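Local atomic coordinates of endo-beta-1,4-glucanase (Streptomyces sp., PDB entry 1OA4), a protein that hydrolyses internal beta-1,4-glucosidic bonds of cellulose, as an endoglucanase of glycoside hydrolase family 12. Residues I82-Y93 / A168-K177; T12-Q20 / I32-E40. All blocks are in the same frame, centred on the assembly; numbering follows the deposited sequence.

Contact 1: residues I82-Y93 / A168-K177; sequences IGSAPSSVSYRY and AISSWSFDVK
Strands 86-92 and 171-175 run antiparallel at 166°, 4.6 Å apart between axes, with backbone bonds at the pairs Ser87-Phe174 and Val89-Trp172. Tyr91 N extends the pairing to Ser170 O at 2.8 Å. Side chains alternate between two faces. Ser88 and Ser173 share one, where Ser173 OG lies 3.2 Å from Ser88 CB; Ser88 OG itself bonds to Ser217 OG of the neighbouring strand. Ser87, Val89, Trp172 and Phe174 point to the other face. There Trp172 CZ3 sits 3.5 Å above one face of the Phe174 ring, offset from its centre, and the ring meets Tyr103 edge-to-face. This is one edge of a six-stranded sheet in the beta-sandwich (jelly roll) of family 12, and 171-175 is one of its two outermost strands. At the strand's end Asp175 is the N-cap of helix 176-185. Its CG is anti to the backbone N (chi1 -162°), which turns OD1 to Ala85 N, 2.8 Å away. Lys177 N reaches the same OD1 from the opposite face of the carboxylate, so two N-H groups grip one oxygen. A water joins Asp175 OD2 to Gly83 O. At the far end Tyr93 OH donates to Ile169 O at 2.7 Å, from above the carbonyl plane.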
loop_
_atom_site.group_PDB
_atom_site.type_symbol
_atom_site.label_atom_id
_atom_site.label_comp_id
_atom_site.label_asym_id
_atom_site.label_seq_id
_atom_site.Cartn_x
_atom_site.Cartn_y
_atom_site.Cartn_z
ATOM N N ILE A 82 -11.676 -7.418 14.782
ATOM C CA ILE A 82 -11.732 -6.036 14.324
ATOM C C ILE A 82 -13.159 -5.525 14.220
ATOM O O ILE A 82 -13.997 -6.105 13.523
ATOM C CB ILE A 82 -11.068 -5.882 12.957
ATOM C CG1 ILE A 82 -9.600 -6.300 13.037
ATOM C CG2 ILE A 82 -11.171 -4.432 12.500
ATOM C CD1 ILE A 82 -8.917 -6.388 11.678
ATOM N N GLY A 83 -13.418 -4.417 14.905
ATOM C CA GLY A 83 -14.708 -3.759 14.801
ATOM C C GLY A 83 -14.739 -2.842 13.584
ATOM O O GLY A 83 -15.710 -2.826 12.825
ATOM N N SER A 84 -13.666 -2.075 13.406
ATOM C CA SER A 84 -13.513 -1.178 12.271
ATOM C C SER A 84 -12.024 -0.905 12.054
ATOM O O SER A 84 -11.227 -0.928 13.002
ATOM C CB SER A 84 -14.254 0.166 12.489
ATOM O OG SER A 84 -13.802 0.835 13.655
ATOM N N ALA A 85 -11.653 -0.640 10.806
ATOM C CA ALA A 85 -10.302 -0.246 10.477
ATOM C C ALA A 85 -10.308 1.012 9.605
ATOM O O ALA A 85 -9.920 0.971 8.450
ATOM C CB ALA A 85 -9.583 -1.386 9.743
ATOM N N PRO A 86 -10.724 2.150 10.157
ATOM C CA PRO A 86 -10.824 3.349 9.330
ATOM C C PRO A 86 -9.466 3.857 8.911
ATOM O O PRO A 86 -8.547 3.984 9.732
ATOM C CB PRO A 86 -11.525 4.354 10.242
ATOM C CG PRO A 86 -11.257 3.870 11.608
ATOM C CD PRO A 86 -11.133 2.388 11.549
ATOM N N SER A 87 -9.347 4.167 7.626
ATOM C CA SER A 87 -8.116 4.712 7.091
ATOM C C SER A 87 -8.431 5.784 6.054
ATOM O O SER A 87 -9.521 5.792 5.477
ATOM C CB SER A 87 -7.248 3.589 6.488
ATOM O OG SER A 87 -5.980 4.065 6.082
ATOM N N SER A 88 -7.492 6.696 5.846
ATOM C CA SER A 88 -7.658 7.719 4.834
ATOM C C SER A 88 -6.316 8.061 4.219
ATOM O O SER A 88 -5.271 7.868 4.821
ATOM C CB SER A 88 -8.264 8.991 5.453
ATOM O OG SER A 88 -7.318 9.625 6.289
ATOM N N VAL A 89 -6.372 8.583 3.007
ATOM C CA VAL A 89 -5.177 9.057 2.331
ATOM C C VAL A 89 -5.593 10.174 1.392
ATOM O O VAL A 89 -6.736 10.199 0.915
ATOM C CB VAL A 89 -4.479 7.913 1.522
ATOM C CG1 VAL A 89 -5.289 7.532 0.294
ATOM C CG2 VAL A 89 -3.114 8.309 1.122
ATOM N N SER A 90 -4.678 11.103 1.160
ATOM C CA SER A 90 -4.864 12.171 0.182
ATOM C C SER A 90 -3.593 12.182 -0.636
ATOM O O SER A 90 -2.496 12.235 -0.075
ATOM C CB SER A 90 -5.046 13.502 0.883
ATOM O OG SER A 90 -5.017 14.540 -0.088
ATOM N N TYR A 91 -3.755 12.138 -1.958
ATOM C CA TYR A 91 -2.658 12.045 -2.906
ATOM C C TYR A 91 -2.554 13.252 -3.837
ATOM O O TYR A 91 -3.560 13.883 -4.178
ATOM C CB TYR A 91 -2.871 10.833 -3.823
ATOM C CG TYR A 91 -2.607 9.452 -3.277
ATOM C CD1 TYR A 91 -1.318 9.059 -2.921
ATOM C CD2 TYR A 91 -3.615 8.507 -3.226
ATOM C CE1 TYR A 91 -1.063 7.757 -2.504
ATOM C CE2 TYR A 91 -3.363 7.208 -2.793
ATOM C CZ TYR A 91 -2.091 6.855 -2.448
ATOM O OH TYR A 91 -1.860 5.542 -2.060
ATOM N N ARG A 92 -1.331 13.549 -4.255
ATOM C CA ARG A 92 -1.089 14.537 -5.292
ATOM C C ARG A 92 -0.435 13.782 -6.437
ATOM O O ARG A 92 0.594 13.122 -6.249
ATOM C CB ARG A 92 -0.158 15.639 -4.799
ATOM C CG ARG A 92 -0.084 16.794 -5.760
ATOM C CD ARG A 92 0.815 17.897 -5.256
ATOM N NE ARG A 92 2.239 17.605 -5.336
ATOM C CZ ARG A 92 3.097 17.742 -4.314
ATOM N NH1 ARG A 92 2.654 18.157 -3.134
ATOM N NH2 ARG A 92 4.392 17.476 -4.490
ATOM N N TYR A 93 -1.023 13.897 -7.621
ATOM C CA TYR A 93 -0.534 13.196 -8.787
ATOM C C TYR A 93 0.212 14.097 -9.756
ATOM O O TYR A 93 0.151 15.322 -9.639
ATOM C CB TYR A 93 -1.730 12.598 -9.496
ATOM C CG TYR A 93 -2.499 11.620 -8.656
ATOM C CD1 TYR A 93 -1.860 10.568 -8.044
ATOM C CD2 TYR A 93 -3.866 11.725 -8.496
ATOM C CE1 TYR A 93 -2.541 9.660 -7.302
ATOM C CE2 TYR A 93 -4.564 10.813 -7.756
ATOM C CZ TYR A 93 -3.899 9.760 -7.155
ATOM O OH TYR A 93 -4.587 8.833 -6.405
ATOM N N ALA A 168 -9.061 8.122 -11.475
ATOM C CA ALA A 168 -8.269 8.625 -10.351
ATOM C C ALA A 168 -9.087 9.031 -9.131
ATOM O O ALA A 168 -10.026 9.828 -9.224
ATOM C CB ALA A 168 -7.416 9.796 -10.770
ATOM N N ILE A 169 -8.686 8.497 -7.982
ATOM C CA ILE A 169 -9.233 8.898 -6.702
ATOM C C ILE A 169 -8.167 9.746 -6.005
ATOM O O ILE A 169 -7.103 9.230 -5.667
ATOM C CB ILE A 169 -9.539 7.668 -5.836
ATOM C CG1 ILE A 169 -10.540 6.744 -6.537
ATOM C CG2 ILE A 169 -10.021 8.139 -4.474
ATOM C CD1 ILE A 169 -10.813 5.465 -5.796
ATOM N N SER A 170 -8.442 11.026 -5.776
ATOM C CA SER A 170 -7.481 11.932 -5.150
ATOM C C SER A 170 -7.345 11.702 -3.653
ATOM O O SER A 170 -6.252 11.827 -3.084
ATOM C CB SER A 170 -7.869 13.401 -5.405
ATOM O OG SER A 170 -9.190 13.657 -4.978
ATOM N N SER A 171 -8.465 11.396 -3.018
ATOM C CA SER A 171 -8.482 11.130 -1.587
ATOM C C SER A 171 -9.697 10.281 -1.261
ATOM O O SER A 171 -10.709 10.327 -1.951
ATOM C CB SER A 171 -8.507 12.431 -0.776
ATOM O OG SER A 171 -9.722 13.150 -0.981
ATOM N N TRP A 172 -9.597 9.484 -0.213
ATOM C CA TRP A 172 -10.723 8.685 0.220
ATOM C C TRP A 172 -10.496 8.291 1.671
ATOM O O TRP A 172 -9.357 8.044 2.082
ATOM C CB TRP A 172 -10.869 7.440 -0.657
ATOM C CG TRP A 172 -12.187 6.702 -0.524
ATOM C CD1 TRP A 172 -13.434 7.257 -0.312
ATOM C CD2 TRP A 172 -12.387 5.293 -0.592
ATOM N NE1 TRP A 172 -14.383 6.262 -0.254
ATOM C CE2 TRP A 172 -13.765 5.049 -0.431
ATOM C CE3 TRP A 172 -11.537 4.196 -0.785
ATOM C CZ2 TRP A 172 -14.295 3.772 -0.457
ATOM C CZ3 TRP A 172 -12.077 2.930 -0.793
ATOM C CH2 TRP A 172 -13.435 2.729 -0.632
ATOM N N SER A 173 -11.585 8.268 2.435
ATOM C CA SER A 173 -11.577 7.805 3.814
ATOM C C SER A 173 -12.568 6.657 3.815
ATOM O O SER A 173 -13.722 6.805 3.349
ATOM C CB SER A 173 -12.013 8.892 4.799
ATOM O OG SER A 173 -11.231 10.064 4.684
ATOM N N PHE A 174 -12.142 5.509 4.334
ATOM C CA PHE A 174 -12.928 4.292 4.234
ATOM C C PHE A 174 -12.553 3.301 5.340
ATOM O O PHE A 174 -11.686 3.584 6.177
ATOM C CB PHE A 174 -12.678 3.665 2.854
ATOM C CG PHE A 174 -11.253 3.241 2.629
ATOM C CD1 PHE A 174 -10.256 4.174 2.380
ATOM C CD2 PHE A 174 -10.909 1.905 2.651
ATOM C CE1 PHE A 174 -8.944 3.776 2.178
ATOM C CE2 PHE A 174 -9.600 1.510 2.456
ATOM C CZ PHE A 174 -8.621 2.431 2.209
ATOM N N ASP A 175 -13.247 2.174 5.379
ATOM C CA ASP A 175 -12.956 1.121 6.336
ATOM C C ASP A 175 -12.224 -0.016 5.643
ATOM O O ASP A 175 -12.786 -0.718 4.807
ATOM C CB ASP A 175 -14.244 0.615 7.004
ATOM C CG ASP A 175 -13.976 -0.146 8.281
ATOM O OD1 ASP A 175 -12.916 -0.801 8.334
ATOM O OD2 ASP A 175 -14.740 -0.122 9.280
ATOM N N VAL A 176 -10.960 -0.173 6.005
ATOM C CA VAL A 176 -10.117 -1.224 5.468
ATOM C C VAL A 176 -10.743 -2.586 5.719
ATOM O O VAL A 176 -10.529 -3.516 4.934
ATOM C CB VAL A 176 -8.705 -1.149 6.066
ATOM C CG1 VAL A 176 -7.927 -2.459 5.831
ATOM C CG2 VAL A 176 -7.978 0.009 5.440
ATOM N N LYS A 177 -11.537 -2.719 6.776
ATOM C CA LYS A 177 -12.178 -4.006 7.056
ATOM C C LYS A 177 -13.018 -4.526 5.884
ATOM O O LYS A 177 -13.085 -5.734 5.634
ATOM C CB LYS A 177 -13.043 -3.906 8.314
ATOM C CG LYS A 177 -13.821 -5.133 8.634
ATOM C CD LYS A 177 -12.901 -6.233 8.998
ATOM C CE LYS A 177 -13.537 -7.143 10.055
ATOM N NZ LYS A 177 -14.584 -8.001 9.426
HETATM O O HOH W 1 -16.464 -2.237 9.927
#

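Contact 2: residues T12-Q20 / I32-E40; sequences TIQDRYVVQ and INVTGNGFE
Ile13 lies over the turn 35-38 with both of its branches. CG2 touches Val34 CG1 at 3.5 Å and also sits against Thr35 O. CD1 takes the other branch to the backbone of Asn37, 3.6 Å from its carbonyl C. Chi1 of 60° puts CG1 between the backbone N and the carbonyl carbon, which aims CD1 at Asn37 while CG2 stays by Val34. Further along, Val19 CG1 is the meeting point of three side chains: Ile32 CD1, Val34 CG2 and Phe39 CD1, each at 3.8 Å. Val19 and Val34 reach toward each other tip to tip, while Ile32 and Phe39 come in at a slant. Two separate beta hairpins of different sheets pack here, and no direct hydrogen bond crosses between them. Hairpin 10-20 has a classic bulge, Arg16 and Tyr17 both facing Ile13, whose O accepts from both their N atoms. Within the turn of hairpin 30-44, Thr35 forms an ST turn: its OG1 accepts from Asn37 N at 3.3 Å. On the exposed side the Gln14 chain passes Asn37 at about a right angle, their amide planes 79° apart. A water donates to Asn37 O and accepts a weak bond from Gln14 NE2.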
loop_
_atom_site.group_PDB
_atom_site.type_symbol
_atom_site.label_atom_id
_atom_site.label_comp_id
_atom_site.label_asym_id
_atom_site.label_seq_id
_atom_site.Cartn_x
_atom_site.Cartn_y
_atom_site.Cartn_z
ATOM N N THR A 12 9.386 8.339 11.075
ATOM C CA THR A 12 7.979 8.372 11.439
ATOM C C THR A 12 7.417 9.768 11.263
ATOM O O THR A 12 8.167 10.742 11.251
ATOM C CB THR A 12 7.741 7.961 12.883
ATOM O OG1 THR A 12 8.350 8.918 13.762
ATOM C CG2 THR A 12 8.415 6.638 13.167
ATOM N N ILE A 13 6.102 9.836 11.102
ATOM C CA ILE A 13 5.373 11.102 11.165
ATOM C C ILE A 13 4.304 11.008 12.253
ATOM O O ILE A 13 3.758 9.939 12.507
ATOM C CB ILE A 13 4.755 11.470 9.835
ATOM C CG1 ILE A 13 3.761 10.404 9.379
ATOM C CG2 ILE A 13 5.877 11.710 8.864
ATOM C CD1 ILE A 13 2.922 10.807 8.193
ATOM N N GLN A 14 4.040 12.145 12.900
ATOM C CA GLN A 14 3.005 12.290 13.917
ATOM C C GLN A 14 3.209 11.354 15.115
ATOM O O GLN A 14 2.269 11.072 15.859
ATOM C CB GLN A 14 1.631 12.055 13.293
ATOM C CG GLN A 14 1.291 12.946 12.091
ATOM C CD GLN A 14 0.071 12.429 11.320
ATOM O OE1 GLN A 14 -1.037 12.385 11.848
ATOM N NE2 GLN A 14 0.286 12.016 10.082
ATOM N N ASP A 15 4.438 10.869 15.275
ATOM C CA ASP A 15 4.784 9.859 16.286
ATOM C C ASP A 15 3.769 8.723 16.226
ATOM O O ASP A 15 3.346 8.185 17.251
ATOM C CB ASP A 15 4.831 10.448 17.693
ATOM C CG ASP A 15 5.454 9.491 18.700
ATOM O OD1 ASP A 15 6.395 8.730 18.361
ATOM O OD2 ASP A 15 5.038 9.408 19.874
ATOM N N ARG A 16 3.377 8.347 15.008
ATOM C CA ARG A 16 2.313 7.365 14.848
ATOM C C ARG A 16 2.427 6.468 13.615
ATOM O O ARG A 16 1.941 5.336 13.648
ATOM C CB ARG A 16 0.944 8.065 14.819
ATOM C CG ARG A 16 -0.250 7.137 14.713
ATOM C CD ARG A 16 -0.364 6.190 15.911
ATOM N NE ARG A 16 -1.493 5.286 15.837
ATOM C CZ ARG A 16 -1.468 4.137 15.161
ATOM N NH1 ARG A 16 -0.391 3.788 14.483
ATOM N NH2 ARG A 16 -2.523 3.358 15.152
ATOM N N TYR A 17 2.996 6.970 12.528
ATOM C CA TYR A 17 3.077 6.175 11.290
ATOM C C TYR A 17 4.505 6.144 10.772
ATOM O O TYR A 17 5.264 7.089 10.929
ATOM C CB TYR A 17 2.147 6.742 10.192
ATOM C CG TYR A 17 0.710 6.942 10.643
ATOM C CD1 TYR A 17 -0.104 5.876 10.973
ATOM C CD2 TYR A 17 0.169 8.220 10.748
ATOM C CE1 TYR A 17 -1.417 6.079 11.415
ATOM C CE2 TYR A 17 -1.119 8.422 11.164
ATOM C CZ TYR A 17 -1.920 7.367 11.495
ATOM O OH TYR A 17 -3.220 7.591 11.924
ATOM N N VAL A 18 4.863 5.024 10.157
ATOM C CA VAL A 18 6.173 4.853 9.561
ATOM C C VAL A 18 6.114 5.296 8.102
ATOM O O VAL A 18 5.130 5.005 7.408
ATOM C CB VAL A 18 6.609 3.379 9.591
ATOM C CG1 VAL A 18 7.962 3.205 8.921
ATOM C CG2 VAL A 18 6.605 2.857 11.012
ATOM N N VAL A 19 7.131 6.035 7.669
ATOM C CA VAL A 19 7.291 6.410 6.276
ATOM C C VAL A 19 8.568 5.702 5.802
ATOM O O VAL A 19 9.610 5.759 6.483
ATOM C CB VAL A 19 7.391 7.932 6.065
ATOM C CG1 VAL A 19 7.585 8.244 4.600
ATOM C CG2 VAL A 19 6.133 8.645 6.613
ATOM N N GLN A 20 8.480 5.028 4.655
ATOM C CA GLN A 20 9.571 4.221 4.143
ATOM C C GLN A 20 9.858 4.505 2.670
ATOM O O GLN A 20 8.946 4.675 1.874
ATOM C CB GLN A 20 9.242 2.730 4.329
ATOM C CG GLN A 20 7.939 2.262 3.681
ATOM C CD GLN A 20 7.684 0.758 3.812
ATOM O OE1 GLN A 20 8.535 -0.004 4.310
ATOM N NE2 GLN A 20 6.496 0.333 3.381
ATOM N N ILE A 32 12.893 10.356 -0.973
ATOM C CA ILE A 32 11.641 10.992 -0.570
ATOM C C ILE A 32 11.980 12.078 0.422
ATOM O O ILE A 32 13.009 12.000 1.083
ATOM C CB ILE A 32 10.649 10.009 0.028
ATOM C CG1 ILE A 32 11.227 9.269 1.234
ATOM C CG2 ILE A 32 10.280 8.998 -1.015
ATOM C CD1 ILE A 32 10.223 8.404 1.934
ATOM N N ASN A 33 11.149 13.111 0.460
ATOM C CA ASN A 33 11.292 14.186 1.438
ATOM C C ASN A 33 10.074 14.053 2.345
ATOM O O ASN A 33 8.939 14.227 1.881
ATOM C CB ASN A 33 11.300 15.556 0.730
ATOM C CG ASN A 33 11.676 16.701 1.657
ATOM O OD1 ASN A 33 12.428 16.513 2.615
ATOM N ND2 ASN A 33 11.155 17.894 1.378
ATOM N N VAL A 34 10.303 13.732 3.610
ATOM C CA VAL A 34 9.239 13.522 4.598
ATOM C C VAL A 34 8.951 14.782 5.417
ATOM O O VAL A 34 9.852 15.343 6.039
ATOM C CB VAL A 34 9.614 12.365 5.525
ATOM C CG1 VAL A 34 8.445 11.998 6.458
ATOM C CG2 VAL A 34 10.052 11.173 4.682
ATOM N N THR A 35 7.699 15.234 5.383
ATOM C CA THR A 35 7.264 16.415 6.137
ATOM C C THR A 35 6.547 15.945 7.400
ATOM O O THR A 35 6.629 14.784 7.769
ATOM C CB THR A 35 6.289 17.272 5.312
ATOM O OG1 THR A 35 5.043 16.583 5.185
ATOM C CG2 THR A 35 6.713 17.432 3.906
ATOM N N GLY A 36 5.820 16.831 8.073
ATOM C CA GLY A 36 5.147 16.397 9.279
ATOM C C GLY A 36 3.949 15.489 9.031
ATOM O O GLY A 36 3.548 14.749 9.912
ATOM N N ASN A 37 3.381 15.531 7.832
ATOM C CA ASN A 37 2.123 14.836 7.584
ATOM C C ASN A 37 2.110 13.876 6.416
ATOM O O ASN A 37 1.106 13.256 6.153
ATOM C CB ASN A 37 1.025 15.879 7.352
ATOM C CG ASN A 37 0.740 16.712 8.590
ATOM O OD1 ASN A 37 0.280 17.845 8.487
ATOM N ND2 ASN A 37 1.018 16.155 9.764
ATOM N N GLY A 38 3.218 13.771 5.698
ATOM C CA GLY A 38 3.251 12.940 4.505
ATOM C C GLY A 38 4.633 12.983 3.898
ATOM O O GLY A 38 5.605 13.257 4.598
ATOM N N PHE A 39 4.737 12.682 2.607
ATOM C CA PHE A 39 6.031 12.715 1.934
ATOM C C PHE A 39 5.812 13.005 0.452
ATOM O O PHE A 39 4.711 12.840 -0.082
ATOM C CB PHE A 39 6.801 11.377 2.104
ATOM C CG PHE A 39 6.184 10.213 1.360
ATOM C CD1 PHE A 39 5.185 9.447 1.945
ATOM C CD2 PHE A 39 6.566 9.911 0.085
ATOM C CE1 PHE A 39 4.600 8.403 1.258
ATOM C CE2 PHE A 39 5.967 8.847 -0.602
ATOM C CZ PHE A 39 4.993 8.118 -0.018
ATOM N N GLU A 40 6.896 13.403 -0.200
ATOM C CA GLU A 40 6.928 13.670 -1.626
ATOM C C GLU A 40 8.103 12.875 -2.211
ATOM O O GLU A 40 9.175 12.782 -1.603
ATOM C CB GLU A 40 7.116 15.177 -1.883
ATOM C CG GLU A 40 7.525 15.509 -3.317
ATOM C CD GLU A 40 7.765 16.981 -3.596
ATOM O OE1 GLU A 40 8.271 17.701 -2.754
ATOM O OE2 GLU A 40 7.429 17.412 -4.786
HETATM O O HOH W 2 -1.004 12.682 7.766
#

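From the N terminus, the chain first forms hairpin 10-20, then hairpin 30-44, and contact 2 closes the short loop between them. It joins an edge of the mixed sheet, strands 10-13 and 17-20, to strands 30-34 and 39-44 of the six-stranded sheet. Contact 1 opens only later, so the two lie in series and neither nests in the other. It closes a much longer loop, with 74 residues, 44 of them in strands, between its segments. Both contacts reach the six-stranded sheet, their centres about 17 Å apart, with strand 212-218 lying between 39-44 and 86-92. Across that strand Arg92 NH2 makes a salt bridge with Glu40 OE2 at 3.1 Å.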